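Local coordinates for flagellar protein FlgA (Thermotoga maritima, PDB 3FRN) that probably acts in the periplasm as a chaperone for assembly of the P-ring of the flagellar basal body, at residues Leu41-Thr46 with Ala94-Thr99; Val216-Val220 with Pro262-Ile266. One frame throughout, in Å; residues are numbered along the deposited sequence.

Interaction 1. Residues Leu41-Thr46 with Ala94-Thr99; sequences LEYLVT and AFVVKT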
loop_
_atom_site.group_PDB
_atom_site.type_symbol
_atom_site.label_atom_id
_atom_site.label_comp_id
_atom_site.label_asym_id
_atom_site.label_seq_id
_atom_site.Cartn_x
_atom_site.Cartn_y
_atom_site.Cartn_z
ATOM N N LEU A 41 -4.897 19.959 7.500
ATOM C CA LEU A 41 -4.257 19.152 6.460
ATOM C C LEU A 41 -2.741 19.072 6.644
ATOM O O LEU A 41 -2.122 19.987 7.196
ATOM C CB LEU A 41 -4.561 19.710 5.068
ATOM C CG LEU A 41 -6.013 19.762 4.590
ATOM C CD1 LEU A 41 -6.113 20.395 3.212
ATOM C CD2 LEU A 41 -6.634 18.386 4.562
ATOM N N GLU A 42 -2.155 17.978 6.155
ATOM C CA GLU A 42 -0.719 17.742 6.262
ATOM C C GLU A 42 -0.050 18.040 4.938
ATOM O O GLU A 42 -0.549 17.642 3.895
ATOM C CB GLU A 42 -0.455 16.289 6.618
ATOM C CG GLU A 42 0.845 16.061 7.364
ATOM C CD GLU A 42 0.697 16.159 8.872
ATOM O OE1 GLU A 42 -0.431 16.408 9.353
ATOM O OE2 GLU A 42 1.714 15.975 9.579
ATOM N N TYR A 43 1.088 18.719 4.983
ATOM C CA TYR A 43 1.791 19.117 3.771
ATOM C C TYR A 43 3.161 18.466 3.711
ATOM O O TYR A 43 3.795 18.228 4.731
ATOM C CB TYR A 43 1.946 20.649 3.710
ATOM C CG TYR A 43 0.651 21.371 3.424
ATOM C CD1 TYR A 43 -0.375 21.405 4.365
ATOM C CD2 TYR A 43 0.458 22.014 2.225
ATOM C CE1 TYR A 43 -1.568 22.037 4.097
ATOM C CE2 TYR A 43 -0.740 22.662 1.941
ATOM C CZ TYR A 43 -1.746 22.658 2.890
ATOM O OH TYR A 43 -2.923 23.298 2.634
ATOM N N LEU A 44 3.631 18.197 2.502
ATOM C CA LEU A 44 4.967 17.669 2.334
ATOM C C LEU A 44 5.649 18.516 1.287
ATOM O O LEU A 44 5.273 18.462 0.124
ATOM C CB LEU A 44 4.885 16.225 1.861
ATOM C CG LEU A 44 5.910 15.199 2.318
ATOM C CD1 LEU A 44 5.814 14.932 3.815
ATOM C CD2 LEU A 44 5.680 13.929 1.535
ATOM N N VAL A 45 6.614 19.335 1.699
ATOM C CA VAL A 45 7.365 20.144 0.749
ATOM C C VAL A 45 8.484 19.296 0.166
ATOM O O VAL A 45 9.396 18.879 0.884
ATOM C CB VAL A 45 7.976 21.403 1.384
ATOM C CG1 VAL A 45 8.797 22.168 0.347
ATOM C CG2 VAL A 45 6.904 22.295 1.950
ATOM N N THR A 46 8.408 19.048 -1.136
ATOM C CA THR A 46 9.366 18.187 -1.817
ATOM C C THR A 46 10.471 18.977 -2.512
ATOM O O THR A 46 10.351 20.189 -2.705
ATOM C CB THR A 46 8.660 17.335 -2.875
ATOM O OG1 THR A 46 7.976 18.198 -3.793
ATOM C CG2 THR A 46 7.656 16.403 -2.221
ATOM N N ALA A 94 -2.765 11.018 3.571
ATOM C CA ALA A 94 -2.582 11.902 2.412
ATOM C C ALA A 94 -1.812 13.178 2.783
ATOM O O ALA A 94 -1.994 13.748 3.862
ATOM C CB ALA A 94 -3.923 12.237 1.750
ATOM N N PHE A 95 -0.936 13.595 1.878
ATOM C CA PHE A 95 -0.057 14.733 2.074
ATOM C C PHE A 95 -0.223 15.630 0.866
ATOM O O PHE A 95 -0.113 15.157 -0.270
ATOM C CB PHE A 95 1.417 14.281 2.134
ATOM C CG PHE A 95 1.750 13.467 3.340
ATOM C CD1 PHE A 95 2.034 14.085 4.549
ATOM C CD2 PHE A 95 1.776 12.078 3.272
ATOM C CE1 PHE A 95 2.332 13.328 5.677
ATOM C CE2 PHE A 95 2.067 11.320 4.395
ATOM C CZ PHE A 95 2.344 11.948 5.602
ATOM N N VAL A 96 -0.472 16.916 1.084
ATOM C CA VAL A 96 -0.502 17.804 -0.070
ATOM C C VAL A 96 0.923 18.167 -0.498
ATOM O O VAL A 96 1.764 18.516 0.345
ATOM C CB VAL A 96 -1.512 19.001 0.084
ATOM C CG1 VAL A 96 -2.141 19.095 1.512
ATOM C CG2 VAL A 96 -0.907 20.291 -0.354
ATOM N N VAL A 97 1.205 18.041 -1.796
ATOM C CA VAL A 97 2.568 18.232 -2.303
ATOM C C VAL A 97 2.667 19.390 -3.298
ATOM O O VAL A 97 3.764 19.804 -3.674
ATOM C CB VAL A 97 3.164 16.938 -2.951
ATOM C CG1 VAL A 97 3.578 15.904 -1.883
ATOM C CG2 VAL A 97 2.221 16.346 -3.995
ATOM N N LYS A 98 1.512 19.890 -3.724
ATOM C CA LYS A 98 1.411 21.062 -4.573
ATOM C C LYS A 98 0.041 21.671 -4.276
ATOM O O LYS A 98 -0.920 20.943 -4.063
ATOM C CB LYS A 98 1.507 20.644 -6.045
ATOM C CG LYS A 98 2.562 21.387 -6.872
ATOM C CD LYS A 98 2.580 20.950 -8.343
ATOM C CE LYS A 98 3.256 19.587 -8.583
ATOM N NZ LYS A 98 2.367 18.397 -8.353
ATOM N N THR A 99 -0.045 22.998 -4.220
ATOM C CA THR A 99 -1.346 23.681 -4.252
ATOM C C THR A 99 -1.409 24.720 -5.369
ATOM O O THR A 99 -0.398 25.315 -5.713
ATOM C CB THR A 99 -1.644 24.406 -2.944
ATOM O OG1 THR A 99 -0.707 25.467 -2.768
ATOM C CG2 THR A 99 -1.540 23.455 -1.776
HETATM O O HOH W 1 -3.567 15.729 4.796
HETATM O O HOH W 2 5.748 19.410 -2.254
#
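The ring of Y43 carries V96 on one face: CG1 stands over the centre, 3.7 Å from the ring centroid and 6° off the normal, a CH-pi contact. The second branch of V96, CG2, presses on the same ring at CE2, 3.3 Å away, and the methyl CG2 of T99 sits at the edge, near the ring plane. With CG anti to the carbonyl carbon (chi1 -72°), the tyrosine turns back alongside V96 although its CB leads away from the partner strand. A tyrosine suits this buried place because its flat ring takes the valine branches while OH reaches backbone atoms of I36 and L38. On the other side of the strand, the F95 ring meets E42 and L44 obliquely, with CE1 of F95 3.5 Å from CG of E42. The side chain of E42 meets the ring through its CB and CG; its chain bends at chi2, and OE2 forms a salt bridge with R66 and a hydrogen bond with T68. The carboxylate and the F95 ring are steeply inclined.

Two backbone hydrogen bonds join the strands: V96 N to E42 O (2.9 Å) and L44 N to V96 O. The strands cross at 46°, and a water continues the pairing at each end: one accepts from E42 N and donates to A94 O, the other accepts from T46 N and donates to L44 O and V97 O. Strand 93-101 carries a classic beta bulge where V97 and K98 lie opposite N136 of strand 132-148. The backbone pairing amounts to a single beta bridge, Y43 with V96, by which the edge strand of the N-terminal sheet docks on a strand of the HotDog-like domain.

Interaction 2. Residues Val216-Val220 with Pro262-Ile266; sequences VPAYV and PVLRI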
loop_
_atom_site.group_PDB
_atom_site.type_symbol
_atom_site.label_atom_id
_atom_site.label_comp_id
_atom_site.label_asym_id
_atom_site.label_seq_id
_atom_site.Cartn_x
_atom_site.Cartn_y
_atom_site.Cartn_z
ATOM N N VAL A 216 -5.372 -42.254 1.847
ATOM C CA VAL A 216 -6.657 -41.726 2.295
ATOM C C VAL A 216 -7.745 -42.791 2.161
ATOM O O VAL A 216 -7.638 -43.673 1.308
ATOM C CB VAL A 216 -7.067 -40.425 1.530
ATOM C CG1 VAL A 216 -6.324 -39.210 2.087
ATOM C CG2 VAL A 216 -6.855 -40.565 0.027
ATOM N N PRO A 217 -8.780 -42.731 3.023
ATOM C CA PRO A 217 -9.975 -43.544 2.811
ATOM C C PRO A 217 -10.675 -43.195 1.498
ATOM O O PRO A 217 -10.557 -42.074 1.015
ATOM C CB PRO A 217 -10.867 -43.175 4.000
ATOM C CG PRO A 217 -9.935 -42.654 5.032
ATOM C CD PRO A 217 -8.883 -41.935 4.259
ATOM N N ALA A 218 -11.384 -44.159 0.925
ATOM C CA ALA A 218 -12.038 -43.977 -0.368
ATOM C C ALA A 218 -13.359 -44.742 -0.453
ATOM O O ALA A 218 -13.518 -45.788 0.164
ATOM C CB ALA A 218 -11.108 -44.389 -1.496
ATOM N N TYR A 219 -14.297 -44.200 -1.222
ATOM C CA TYR A 219 -15.625 -44.775 -1.380
ATOM C C TYR A 219 -15.914 -45.094 -2.845
ATOM O O TYR A 219 -15.608 -44.297 -3.735
ATOM C CB TYR A 219 -16.681 -43.813 -0.842
ATOM C CG TYR A 219 -16.946 -43.939 0.642
ATOM C CD1 TYR A 219 -17.927 -44.809 1.120
ATOM C CD2 TYR A 219 -16.229 -43.181 1.571
ATOM C CE1 TYR A 219 -18.188 -44.932 2.482
ATOM C CE2 TYR A 219 -16.480 -43.295 2.942
ATOM C CZ TYR A 219 -17.464 -44.175 3.387
ATOM O OH TYR A 219 -17.730 -44.306 4.734
ATOM N N VAL A 220 -16.499 -46.267 -3.084
ATOM C CA VAL A 220 -16.870 -46.712 -4.431
ATOM C C VAL A 220 -18.387 -46.914 -4.560
ATOM O O VAL A 220 -19.186 -46.192 -3.954
ATOM C CB VAL A 220 -16.162 -48.037 -4.811
ATOM C CG1 VAL A 220 -16.496 -48.432 -6.250
ATOM C CG2 VAL A 220 -14.653 -47.927 -4.618
ATOM N N PRO A 262 -9.838 -35.711 4.565
ATOM C CA PRO A 262 -10.053 -35.861 3.123
ATOM C C PRO A 262 -10.182 -37.327 2.718
ATOM O O PRO A 262 -9.232 -38.093 2.870
ATOM C CB PRO A 262 -8.783 -35.260 2.521
ATOM C CG PRO A 262 -7.745 -35.465 3.565
ATOM C CD PRO A 262 -8.454 -35.321 4.882
ATOM N N VAL A 263 -11.351 -37.703 2.209
ATOM C CA VAL A 263 -11.507 -38.972 1.509
ATOM C C VAL A 263 -11.538 -38.768 -0.003
ATOM O O VAL A 263 -11.879 -37.688 -0.486
ATOM C CB VAL A 263 -12.790 -39.703 1.944
ATOM C CG1 VAL A 263 -12.829 -39.851 3.458
ATOM C CG2 VAL A 263 -14.020 -38.961 1.442
ATOM N N LEU A 264 -11.178 -39.812 -0.743
ATOM C CA LEU A 264 -11.470 -39.875 -2.169
ATOM C C LEU A 264 -12.832 -40.501 -2.365
ATOM O O LEU A 264 -13.219 -41.415 -1.643
ATOM C CB LEU A 264 -10.435 -40.701 -2.932
ATOM C CG LEU A 264 -9.193 -40.046 -3.538
ATOM C CD1 LEU A 264 -8.820 -40.780 -4.813
ATOM C CD2 LEU A 264 -9.394 -38.558 -3.829
ATOM N N ARG A 265 -13.567 -39.992 -3.337
ATOM C CA ARG A 265 -14.766 -40.658 -3.796
ATOM C C ARG A 265 -14.495 -41.161 -5.192
ATOM O O ARG A 265 -14.300 -40.374 -6.113
ATOM C CB ARG A 265 -15.952 -39.708 -3.800
ATOM C CG ARG A 265 -17.227 -40.331 -4.333
ATOM C CD ARG A 265 -18.358 -40.080 -3.361
ATOM N NE ARG A 265 -17.977 -40.478 -2.007
ATOM C CZ ARG A 265 -18.608 -40.094 -0.903
ATOM N NH1 ARG A 265 -19.666 -39.295 -0.978
ATOM N NH2 ARG A 265 -18.174 -40.509 0.277
ATOM N N ILE A 266 -14.468 -42.478 -5.342
ATOM C CA ILE A 266 -14.218 -43.085 -6.641
ATOM C C ILE A 266 -15.461 -43.041 -7.541
ATOM O O ILE A 266 -16.524 -43.568 -7.194
ATOM C CB ILE A 266 -13.623 -44.491 -6.499
ATOM C CG1 ILE A 266 -12.218 -44.370 -5.895
ATOM C CG2 ILE A 266 -13.573 -45.196 -7.853
ATOM C CD1 ILE A 266 -11.711 -45.610 -5.210
#
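P217 O accepts L264 N at 2.9 Å, L264 O takes Y219 N, and Y219 O takes I266 N at 2.7 Å, nearly along the carbonyl axis: three backbone hydrogen bonds. A proline is tolerated at P217, since in this pairing it accepts through its carbonyl and has no N-H to offer; its CB lies 3.9 Å from CG1 of V263. On one face A218 is small enough to let L264 lie beside it, CB to CB at 4.0 Å, and to admit CD1 of I266, which also touches CG2 of V220. The bridges A218-L264 and Y219-R265 are parallel and pair the first and last strands of a five-strand mixed sheet, closing it on itself within the P-ring-formation chaperone family region, which belongs to the SAF clan. On the other face bends at chi2 and chi3 (130° and -51°) bring NH2 of R265 3.5 Å from CD2 of Y219, which meets the guanidinium at its edge, the two planes 80° apart. NE, buried by this contact, has no partner in the model. Were the arginine cut back to an alanine here, Y219 would probably lose the guanidinium beside its ring and be freer to turn, and E259 its weak ionic partner. NH1 makes that long, weak ion pair, and V258 and V254 back L264 and I266.

Overall arrangement
Both contacts pair two strands, but they join different things. Interaction 1 is a mostly buried junction between separate sheets, one belonging to the N-terminal region and one to the HotDog-like region, whereas interaction 2 joins the first and last strands of one sheet. Their centres lie 62 Å apart on opposite sides of the chain's centre, with nearest atoms about 47 Å apart, so they do not touch. Waters and aromatic–aliphatic packing supplement the short pairing of 41-46 with 94-99. The more regular pairing of 216-220 with 262-266 instead has three direct backbone bonds, an aliphatic buried face, and a tyrosine-arginine pair on its more exposed one.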